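Local coordinates for protein methyl-accepting/DNA response regulator (Bacillus cereus, PDB 3D6W) that probably binds DNA through its LytTR domain, the part described here, as the output end of a response regulator in a phosphorelay, at residues A[3-8]-A[16-21]; A[23-28]-A[63-68]; A[57-62]-A[101-106]; A[81-86]-A[93-98]. All coordinates share one frame; numbering follows the deposited sequence.

Interaction 1. Residues A[3-8]-A[16-21]. With EDO (1,2-ethanediol), chain D.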
# COMPACT_ATOMS: atom_id res chain seq x y z
N SER A 3 13.07 -2.93 -1.77
CA SER A 3 12.04 -3.07 -0.72
C SER A 3 12.38 -3.97 0.43
O SER A 3 11.58 -4.14 1.32
CB SER A 3 10.66 -3.47 -1.32
OG SER A 3 10.53 -4.85 -1.63
N VAL A 4 13.57 -4.55 0.40
CA VAL A 4 14.11 -5.38 1.47
C VAL A 4 15.55 -5.00 1.76
O VAL A 4 16.27 -4.56 0.87
CB VAL A 4 14.02 -6.92 1.19
CG1 VAL A 4 12.58 -7.31 0.97
CG2 VAL A 4 14.86 -7.33 0.02
N VAL A 5 15.92 -5.14 3.03
CA VAL A 5 17.31 -5.08 3.49
C VAL A 5 17.70 -6.48 3.98
O VAL A 5 16.94 -7.11 4.72
CB VAL A 5 17.52 -4.11 4.67
CG1 VAL A 5 19.00 -3.63 4.70
CG2 VAL A 5 16.57 -2.94 4.60
N THR A 6 18.86 -6.97 3.52
CA THR A 6 19.37 -8.29 3.91
C THR A 6 20.32 -8.10 5.07
O THR A 6 21.36 -7.46 4.94
CB THR A 6 19.99 -9.05 2.73
OG1 THR A 6 19.05 -9.06 1.64
CG2 THR A 6 20.28 -10.49 3.11
N LEU A 7 19.87 -8.56 6.25
CA LEU A 7 20.68 -8.58 7.46
C LEU A 7 21.50 -9.88 7.51
O LEU A 7 20.99 -10.96 7.21
CB LEU A 7 19.83 -8.50 8.72
CG LEU A 7 18.61 -7.60 8.89
CD1 LEU A 7 18.47 -7.18 10.33
CD2 LEU A 7 18.68 -6.40 8.01
N LYS A 8 22.74 -9.77 7.95
CA LYS A 8 23.59 -10.95 8.17
C LYS A 8 23.32 -11.48 9.56
O LYS A 8 23.45 -10.72 10.53
CB LYS A 8 25.06 -10.56 8.03
CG LYS A 8 26.06 -11.59 8.48
CD LYS A 8 27.42 -11.27 7.91
CE LYS A 8 28.31 -12.50 7.91
NZ LYS A 8 29.46 -12.29 7.01
N VAL A 16 14.53 -8.54 5.09
CA VAL A 16 13.53 -7.85 5.92
C VAL A 16 12.95 -6.70 5.06
O VAL A 16 13.70 -5.99 4.43
CB VAL A 16 14.22 -7.31 7.21
CG1 VAL A 16 13.22 -6.61 8.14
CG2 VAL A 16 14.91 -8.43 7.93
N PRO A 17 11.62 -6.55 5.00
CA PRO A 17 11.05 -5.41 4.30
C PRO A 17 11.41 -4.11 4.98
O PRO A 17 11.55 -4.07 6.20
CB PRO A 17 9.53 -5.61 4.43
CG PRO A 17 9.31 -6.87 5.04
CD PRO A 17 10.58 -7.39 5.62
N PHE A 18 11.55 -3.04 4.21
CA PHE A 18 11.85 -1.73 4.79
C PHE A 18 10.87 -1.36 5.91
O PHE A 18 11.26 -0.75 6.90
CB PHE A 18 11.83 -0.62 3.72
CG PHE A 18 13.00 -0.67 2.76
CD1 PHE A 18 14.17 -1.38 3.05
CD2 PHE A 18 12.94 0.03 1.58
CE1 PHE A 18 15.24 -1.41 2.16
CE2 PHE A 18 14.01 0.01 0.68
CZ PHE A 18 15.16 -0.73 0.98
N SER A 19 9.62 -1.76 5.73
CA SER A 19 8.55 -1.46 6.67
C SER A 19 8.78 -2.02 8.09
O SER A 19 8.24 -1.51 9.06
CB SER A 19 7.22 -1.96 6.07
OG SER A 19 7.06 -3.37 6.23
N LYS A 20 9.59 -3.07 8.19
CA LYS A 20 9.90 -3.73 9.43
C LYS A 20 11.23 -3.27 10.03
O LYS A 20 11.59 -3.67 11.16
CB LYS A 20 9.94 -5.24 9.20
CG LYS A 20 8.66 -5.81 8.61
CD LYS A 20 7.82 -6.57 9.61
CE LYS A 20 8.03 -8.12 9.49
NZ LYS A 20 8.20 -8.85 10.86
N VAL A 21 11.95 -2.41 9.33
CA VAL A 21 13.17 -1.80 9.90
C VAL A 21 12.79 -0.62 10.81
O VAL A 21 12.12 0.33 10.35
CB VAL A 21 14.15 -1.33 8.78
CG1 VAL A 21 15.48 -0.76 9.39
CG2 VAL A 21 14.40 -2.51 7.80
C1 EDO D . 15.42 -6.78 -4.67
O1 EDO D . 15.65 -6.82 -6.11
C2 EDO D . 15.81 -5.41 -4.13
O2 EDO D . 14.93 -4.89 -3.09
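Phe18 lays one face of its ring over the backbone of Ser3 and Val4: Ser3 C sits above the ring centre, and Val4 N is displaced toward the rim. The ring gets there because its CG stands anti to the carbonyl carbon (chi1 -71°), which swings it back toward residues 3-8 from a bond that starts out pointing neither toward nor away from them. Ser3 is tied down at the same point, since Phe18 N donates to Ser3 O over 3.1 Å, approaching from above the carbonyl plane. Beyond this the two segments form the mouth of a beta hairpin, strand 4-8 against strand 13-17. Val5 and Val16 make its hydrogen-bonded antiparallel pair, with Val5 N to Val16 O and Val16 N to Val5 O both 2.8 Å. Val4 and Pro17 form the adjacent non-hydrogen-bonded pair, their CA atoms 4.2 Å apart and their side chains diverging. On the side of the hairpin where Val5 and Val16 lie, aliphatic carbons supply the contact: Val5 CG2 reaches Val21 CG2 at 3.9 Å, and Leu7 CG rests 3.9 Å from Val16 CG2. Leu38 also packs against Leu7 and Val16. After Pro17 the chain turns through a short 3-10 segment, in which Lys20 N bonds to Pro17 O. At this same end of the hairpin, Ser3 N donates to O2 of a 1,2-ethanediol over 3.0 Å, and the same diol is held by Lys55 O and Asp56 O of the second subunit.

Interaction 2. Residues A[23-28]-A[63-68]; sequences YLEAKD and RSFIVN. With FMT (formic acid), chain E.
This is an antiparallel strand pairing in the middle of the five-stranded sheet of the LytTR domain, where residues 23-27 of strand 21-27 run beside strand 65-68, the axes of these short segments at 175°. Tyr23 faces Val67, Leu24 faces Ile66 and Glu25 faces Phe65. Leu24 and Ile66 form the hydrogen-bonded pair: Leu24 N reaches Ile66 O at 2.7 Å, and Ile66 N returns a bond to Leu24 O at 3.0 Å. Two residues on, Ala26 N donates to Ser64 O over 2.7 Å, while Ser64 OG adds a weak bond to Ala26 O.

The Phe65 ring is the main side-chain feature. It leans toward strand 21-27 and lies between two neighbours that point the same way. Tyr23 CD2 meets its edge, 4.1 Å from Phe65 CD2. Glu25 runs alongside, its CG anti to the backbone N (chi1 177°) and the rest of the chain extended, so that the carboxylate comes up beside the far end of the ring, with Glu25 OE1 3.3 Å from Phe65 CZ. Carboxylate and ring planes differ by 29°. Tyr23 has its polar end secured elsewhere, OH being hydrogen-bonded to Glu91 OE2. Leu24 and Ile66 project from the other face of the sheet, also side by side, with Leu24 CD1 4.2 Å from Ile66 CB.

Each face thus has its own cover: Phe49 of helix 46-52 packs on Leu24 and Ile66, whereas Val93 of strand 92-95 touches Tyr23 and Phe65, and strand 58-62 continues the sheet beyond residues 65-68.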
# COMPACT_ATOMS: atom_id res chain seq x y z
N TYR A 23 15.20 1.05 13.04
CA TYR A 23 16.34 1.95 13.00
C TYR A 23 17.63 1.22 12.54
O TYR A 23 17.68 -0.02 12.42
CB TYR A 23 16.54 2.69 14.35
CG TYR A 23 16.98 1.81 15.51
CD1 TYR A 23 16.06 1.22 16.36
CD2 TYR A 23 18.34 1.59 15.77
CE1 TYR A 23 16.46 0.45 17.39
CE2 TYR A 23 18.76 0.81 16.78
CZ TYR A 23 17.82 0.22 17.60
OH TYR A 23 18.25 -0.59 18.64
N LEU A 24 18.63 2.00 12.17
CA LEU A 24 19.93 1.48 11.79
C LEU A 24 20.91 2.18 12.70
O LEU A 24 20.70 3.36 13.03
CB LEU A 24 20.29 1.72 10.30
CG LEU A 24 19.49 1.04 9.19
CD1 LEU A 24 18.17 1.78 8.85
CD2 LEU A 24 20.29 0.97 7.96
N GLU A 25 21.93 1.46 13.14
CA GLU A 25 22.93 2.03 14.03
C GLU A 25 24.36 1.74 13.58
O GLU A 25 24.71 0.56 13.35
CB GLU A 25 22.76 1.51 15.46
CG GLU A 25 23.85 2.05 16.41
CD GLU A 25 23.65 1.64 17.84
OE1 GLU A 25 24.26 2.31 18.74
OE2 GLU A 25 22.89 0.67 18.04
N ALA A 26 25.16 2.81 13.46
CA ALA A 26 26.62 2.68 13.29
C ALA A 26 27.25 2.48 14.68
O ALA A 26 27.13 3.29 15.60
CB ALA A 26 27.21 3.89 12.61
N LYS A 27 27.91 1.35 14.82
CA LYS A 27 28.45 0.95 16.11
C LYS A 27 29.59 -0.02 15.89
O LYS A 27 29.50 -0.92 15.07
CB LYS A 27 27.35 0.27 16.92
CG LYS A 27 27.71 -0.15 18.32
CD LYS A 27 26.80 -1.27 18.77
CE LYS A 27 26.77 -1.34 20.26
NZ LYS A 27 26.94 -2.75 20.73
N ASP A 28 30.68 0.20 16.62
CA ASP A 28 31.85 -0.69 16.56
C ASP A 28 32.28 -0.96 15.08
O ASP A 28 32.64 -2.10 14.74
CB ASP A 28 31.51 -1.98 17.29
CG ASP A 28 31.15 -1.76 18.80
OD1 ASP A 28 31.85 -1.00 19.52
OD2 ASP A 28 30.17 -2.41 19.27
N ARG A 63 24.73 11.09 14.01
CA ARG A 63 25.85 10.57 13.20
C ARG A 63 25.93 9.05 13.20
O ARG A 63 26.56 8.47 12.33
CB ARG A 63 27.22 11.16 13.65
CG ARG A 63 27.69 10.76 15.05
CD ARG A 63 29.18 11.11 15.32
NE ARG A 63 29.76 9.96 16.02
CZ ARG A 63 30.69 9.13 15.54
NH1 ARG A 63 31.29 9.35 14.38
NH2 ARG A 63 31.06 8.09 16.26
N SER A 64 25.31 8.43 14.18
CA SER A 64 25.32 6.98 14.35
C SER A 64 23.95 6.28 14.13
O SER A 64 23.88 5.06 14.23
CB SER A 64 25.84 6.67 15.77
OG SER A 64 27.28 6.68 15.81
N PHE A 65 22.89 7.03 13.80
CA PHE A 65 21.53 6.46 13.67
C PHE A 65 20.75 6.96 12.49
O PHE A 65 20.72 8.18 12.22
CB PHE A 65 20.67 6.79 14.90
CG PHE A 65 21.14 6.11 16.14
CD1 PHE A 65 22.07 6.72 16.97
CD2 PHE A 65 20.66 4.84 16.48
CE1 PHE A 65 22.55 6.04 18.16
CE2 PHE A 65 21.10 4.18 17.63
CZ PHE A 65 22.05 4.79 18.47
N ILE A 66 20.10 6.02 11.81
CA ILE A 66 18.97 6.32 10.94
C ILE A 66 17.69 5.71 11.57
O ILE A 66 17.67 4.53 11.94
CB ILE A 66 19.15 5.81 9.50
CG1 ILE A 66 20.35 6.47 8.81
CG2 ILE A 66 17.81 5.99 8.69
CD1 ILE A 66 20.71 5.85 7.53
N VAL A 67 16.65 6.52 11.73
CA VAL A 67 15.39 6.05 12.30
C VAL A 67 14.27 5.94 11.23
O VAL A 67 14.21 6.73 10.24
CB VAL A 67 14.97 6.95 13.53
CG1 VAL A 67 14.42 8.30 13.10
CG2 VAL A 67 13.94 6.21 14.45
N ASN A 68 13.40 4.96 11.42
CA ASN A 68 12.13 4.87 10.66
C ASN A 68 11.05 5.59 11.45
O ASN A 68 10.65 5.12 12.51
CB ASN A 68 11.73 3.39 10.47
CG ASN A 68 10.60 3.19 9.49
OD1 ASN A 68 9.84 4.08 9.25
ND2 ASN A 68 10.47 1.98 8.97
C FMT E . 26.44 13.90 15.96
O1 FMT E . 26.50 14.82 16.81
O2 FMT E . 25.33 13.49 15.56

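Interaction 3. Residues A[57-62]-A[101-106]; sequences SFIRCH and SYFRKL
Ile59 packs against the Phe103 ring of helix 100-107, and with Cys61 these two make the tight, buried part of this contact between an outer strand of the five-stranded sheet and the C-terminal helix. Ile59 CG2 comes to the edge of the Phe103 ring, 3.6 Å from Phe103 CE1, the two side chains crossing at about a right angle. Cys61 CB adds to the packing at 3.8 Å from Phe103 CD1. Leu85 and Val95 also touch Phe103, extending this apolar patch.

Tyr102 and Leu106 form the exposed margin, where they still touch Ile59: Ile59 CG1 lies 3.7 Å from Tyr102 CE2, and Ile59 CD1 rests 3.7 Å from Leu106 CB. This reach follows from a CG1 anti to the backbone N (chi1 -172°) and a nearly straight continuation to CD1, which carries the terminal methyl out toward the helix. Arg60 O lies at the edge of the Tyr102 ring, 3.4 Å from Tyr102 CE2. A water sits 3.1 Å from Arg60 N and 2.5 Å from Tyr102 OH, the latter short enough to leave the link uncertain. The Arg60 side chain leads away from the helix to a salt bridge with Glu50. Residues 57-62 and 101-106 share no direct hydrogen bond, which implies that apolar packing centred on Ile59 joins them; the polar link found between the segments is one water.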
# COMPACT_ATOMS: atom_id res chain seq x y z
N SER A 57 10.13 7.96 5.01
CA SER A 57 10.04 7.10 6.18
C SER A 57 11.26 7.13 7.06
O SER A 57 11.16 7.03 8.27
CB SER A 57 9.85 5.66 5.72
OG SER A 57 8.51 5.30 5.85
N PHE A 58 12.43 7.25 6.44
CA PHE A 58 13.72 7.15 7.12
C PHE A 58 14.38 8.51 7.24
O PHE A 58 14.31 9.30 6.34
CB PHE A 58 14.60 6.13 6.37
CG PHE A 58 14.08 4.71 6.48
CD1 PHE A 58 13.21 4.20 5.53
CD2 PHE A 58 14.40 3.91 7.57
CE1 PHE A 58 12.70 2.90 5.64
CE2 PHE A 58 13.91 2.64 7.69
CZ PHE A 58 13.05 2.13 6.72
N ILE A 59 14.96 8.81 8.40
CA ILE A 59 15.71 10.05 8.60
C ILE A 59 16.97 9.82 9.43
O ILE A 59 16.91 9.25 10.50
CB ILE A 59 14.83 11.18 9.26
CG1 ILE A 59 15.59 12.53 9.27
CG2 ILE A 59 14.46 10.84 10.70
CD1 ILE A 59 14.73 13.75 9.52
N ARG A 60 18.11 10.25 8.92
CA ARG A 60 19.30 10.46 9.72
C ARG A 60 19.05 11.48 10.84
O ARG A 60 18.78 12.65 10.59
CB ARG A 60 20.47 10.92 8.86
CG ARG A 60 21.81 10.82 9.56
CD ARG A 60 22.38 9.42 9.47
NE ARG A 60 23.78 9.39 9.88
CZ ARG A 60 24.83 9.57 9.09
NH1 ARG A 60 24.69 9.77 7.78
NH2 ARG A 60 26.05 9.48 9.59
N CYS A 61 19.18 11.01 12.08
CA CYS A 61 18.90 11.83 13.25
C CYS A 61 20.08 11.99 14.19
O CYS A 61 19.98 12.67 15.20
CB CYS A 61 17.70 11.25 13.99
SG CYS A 61 17.94 9.64 14.68
N HIS A 62 21.21 11.39 13.83
CA HIS A 62 22.39 11.32 14.69
C HIS A 62 23.46 10.76 13.78
O HIS A 62 23.12 10.03 12.88
CB HIS A 62 22.07 10.35 15.83
CG HIS A 62 23.09 10.30 16.92
ND1 HIS A 62 24.32 9.70 16.76
CD2 HIS A 62 23.03 10.70 18.21
CE1 HIS A 62 24.97 9.74 17.91
NE2 HIS A 62 24.21 10.33 18.81
N SER A 101 17.86 20.28 14.33
CA SER A 101 17.09 21.20 13.45
C SER A 101 16.59 20.57 12.18
O SER A 101 15.45 20.79 11.79
CB SER A 101 17.88 22.46 13.07
OG SER A 101 18.21 23.16 14.26
N TYR A 102 17.47 19.80 11.55
CA TYR A 102 17.14 19.04 10.35
C TYR A 102 16.03 18.08 10.71
O TYR A 102 15.02 18.04 10.04
CB TYR A 102 18.41 18.33 9.83
CG TYR A 102 18.25 17.30 8.75
CD1 TYR A 102 18.12 17.66 7.42
CD2 TYR A 102 18.27 15.93 9.06
CE1 TYR A 102 17.97 16.67 6.43
CE2 TYR A 102 18.14 14.95 8.11
CZ TYR A 102 18.01 15.30 6.80
OH TYR A 102 17.86 14.27 5.89
N PHE A 103 16.17 17.37 11.83
CA PHE A 103 15.14 16.43 12.22
C PHE A 103 13.77 17.12 12.35
O PHE A 103 12.82 16.69 11.75
CB PHE A 103 15.54 15.70 13.52
CG PHE A 103 14.56 14.65 13.96
CD1 PHE A 103 14.60 13.36 13.40
CD2 PHE A 103 13.59 14.93 14.90
CE1 PHE A 103 13.73 12.39 13.81
CE2 PHE A 103 12.70 13.97 15.30
CZ PHE A 103 12.78 12.69 14.78
N ARG A 104 13.67 18.17 13.14
CA ARG A 104 12.36 18.79 13.37
C ARG A 104 11.79 19.49 12.15
O ARG A 104 10.57 19.53 11.96
CB ARG A 104 12.40 19.72 14.58
CG ARG A 104 12.95 21.09 14.32
CD ARG A 104 13.04 21.93 15.57
NE ARG A 104 11.75 22.00 16.24
CZ ARG A 104 11.56 22.27 17.53
NH1 ARG A 104 12.56 22.51 18.35
NH2 ARG A 104 10.33 22.27 18.02
N LYS A 105 12.67 20.04 11.31
CA LYS A 105 12.26 20.68 10.05
C LYS A 105 11.59 19.66 9.09
O LYS A 105 10.51 19.92 8.56
CB LYS A 105 13.46 21.37 9.36
CG LYS A 105 13.56 22.88 9.62
CD LYS A 105 14.99 23.43 9.25
CE LYS A 105 15.10 25.00 9.07
NZ LYS A 105 14.88 25.54 7.63
N LEU A 106 12.24 18.53 8.90
CA LEU A 106 11.74 17.46 8.05
C LEU A 106 10.46 16.86 8.56
O LEU A 106 9.64 16.41 7.77
CB LEU A 106 12.80 16.36 7.85
CG LEU A 106 13.54 16.56 6.53
CD1 LEU A 106 14.03 18.04 6.35
CD2 LEU A 106 14.71 15.62 6.34
O HOH W 1 18.05 11.79 6.24

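Interaction 4. Residues A[81-86]-A[93-98]; sequences STFLLS and VPVSQS. With FMT (formic acid), chain E.
Val95 and Phe83 meet at a slant, the valine CB lying at the edge of the phenylalanine ring and Val95 CG2 3.8 Å from Phe83 CB. Val95 CG2 also touches Leu85, whose CD2 is 3.6 Å away, so one methyl is shared between two side chains of strand 83-87. Val95 manages this with CG1 anti to the backbone N (chi1 -170°) and CG2 anti to the carbonyl carbon. Leu84 projects from the opposite face, where its CD1 bends back to within 3.5 Å of Val93 O. These orientations are set by a beta hairpin with two hydrogen-bonded pairs, Phe83 with Val95 and Leu85 with Val93; its shortest bond is Leu85 N to Val93 O, 2.7 Å. Past the strand ends, Gln97 reaches out extended and brings OE1 to 3.4 Å from Ser81 CB. Ser96 OG turns elsewhere, a doubtfully short 2.5 Å from O2 of a formic acid, probably from the crystallisation liquor, that Arg63 N also binds.

On the Phe83, Leu85 and Val95 face lies helix 100-107, with Phe103 against Leu85 and Val95; strand 72-76 flanks residues 83-87, and Cys61 of strand 58-62 touches Val93 and Val95.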
# COMPACT_ATOMS: atom_id res chain seq x y z
N SER A 81 18.76 21.07 23.75
CA SER A 81 19.40 20.98 22.40
C SER A 81 19.14 19.66 21.60
O SER A 81 19.44 19.60 20.42
CB SER A 81 20.90 21.18 22.56
OG SER A 81 21.39 20.29 23.55
N THR A 82 18.60 18.63 22.24
CA THR A 82 18.43 17.30 21.64
C THR A 82 16.98 16.81 21.78
O THR A 82 16.17 17.40 22.54
CB THR A 82 19.30 16.25 22.38
OG1 THR A 82 18.92 16.25 23.74
CG2 THR A 82 20.78 16.54 22.29
N PHE A 83 16.66 15.72 21.05
CA PHE A 83 15.44 14.93 21.29
C PHE A 83 15.79 13.50 21.64
O PHE A 83 16.89 13.02 21.40
CB PHE A 83 14.49 14.92 20.07
CG PHE A 83 14.11 16.30 19.58
CD1 PHE A 83 13.14 17.05 20.24
CD2 PHE A 83 14.72 16.84 18.44
CE1 PHE A 83 12.79 18.31 19.79
CE2 PHE A 83 14.36 18.10 17.98
CZ PHE A 83 13.40 18.84 18.66
N LEU A 84 14.83 12.83 22.22
CA LEU A 84 14.97 11.43 22.49
C LEU A 84 13.71 10.82 21.91
O LEU A 84 12.61 11.34 22.14
CB LEU A 84 15.05 11.21 24.00
CG LEU A 84 15.59 9.94 24.55
CD1 LEU A 84 16.79 9.45 23.72
CD2 LEU A 84 15.92 10.21 26.06
N LEU A 85 13.89 9.75 21.14
CA LEU A 85 12.78 9.09 20.45
C LEU A 85 12.42 7.84 21.22
O LEU A 85 13.22 6.97 21.46
CB LEU A 85 13.16 8.72 19.01
CG LEU A 85 13.83 9.83 18.18
CD1 LEU A 85 14.12 9.38 16.74
CD2 LEU A 85 12.99 11.10 18.24
N SER A 86 11.17 7.77 21.59
CA SER A 86 10.57 6.58 22.15
C SER A 86 10.07 5.73 21.00
O SER A 86 9.19 6.16 20.26
CB SER A 86 9.36 7.01 23.02
OG SER A 86 8.92 5.98 23.90
N VAL A 93 16.06 6.18 20.98
CA VAL A 93 17.07 6.59 20.01
C VAL A 93 17.29 8.07 20.19
O VAL A 93 16.31 8.82 20.28
CB VAL A 93 16.60 6.28 18.55
CG1 VAL A 93 17.61 6.83 17.54
CG2 VAL A 93 16.37 4.74 18.36
N PRO A 94 18.56 8.52 20.26
CA PRO A 94 18.80 9.93 20.35
C PRO A 94 18.80 10.72 19.02
O PRO A 94 19.30 10.26 18.01
CB PRO A 94 20.18 10.00 21.00
CG PRO A 94 20.86 8.78 20.56
CD PRO A 94 19.81 7.74 20.30
N VAL A 95 18.28 11.94 19.07
CA VAL A 95 18.51 12.93 18.03
C VAL A 95 19.55 13.91 18.62
O VAL A 95 19.28 14.60 19.61
CB VAL A 95 17.20 13.69 17.59
CG1 VAL A 95 17.47 14.52 16.36
CG2 VAL A 95 16.04 12.71 17.37
N SER A 96 20.73 13.96 18.02
CA SER A 96 21.78 14.76 18.53
C SER A 96 21.53 16.23 18.25
O SER A 96 20.75 16.61 17.36
CB SER A 96 23.11 14.31 17.96
OG SER A 96 23.23 14.49 16.57
N GLN A 97 22.20 17.07 19.03
CA GLN A 97 22.20 18.51 18.86
C GLN A 97 22.50 18.95 17.44
O GLN A 97 21.98 19.97 17.01
CB GLN A 97 23.25 19.15 19.77
CG GLN A 97 23.52 20.63 19.54
CD GLN A 97 24.30 21.21 20.71
OE1 GLN A 97 23.91 22.22 21.32
NE2 GLN A 97 25.41 20.54 21.06
N SER A 98 23.33 18.21 16.73
CA SER A 98 23.79 18.64 15.45
C SER A 98 22.79 18.28 14.33
O SER A 98 22.76 18.94 13.27
CB SER A 98 25.21 18.13 15.22
OG SER A 98 25.28 17.13 14.24
C FMT E . 26.44 13.90 15.96
O1 FMT E . 26.50 14.82 16.81
O2 FMT E . 25.33 13.49 15.56

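In the fold
Interactions 2, 3 and 4 form one continuous body, while interaction 1 lies toward the other end, its centre about 24 Å from that of interaction 4. Interactions 2 and 3 share a sheet, joined by Val67 O and Ile59 N at 2.9 Å, and interaction 4 leans on both: Val67 CG1 is 3.8 Å from Leu85 CD1, and Cys61 O is 3.2 Å from Ser96 N. Interaction 1 is tied in through Val21 O and Asn68 ND2, 2.7 Å apart. The formic acid touches interactions 2 and 4. Ile72, with Asp88 a magnesium-binding residue of this protein though no ion is bound to this chain here, has its side chain about 4 Å from those of Val67, Phe103 and Leu85.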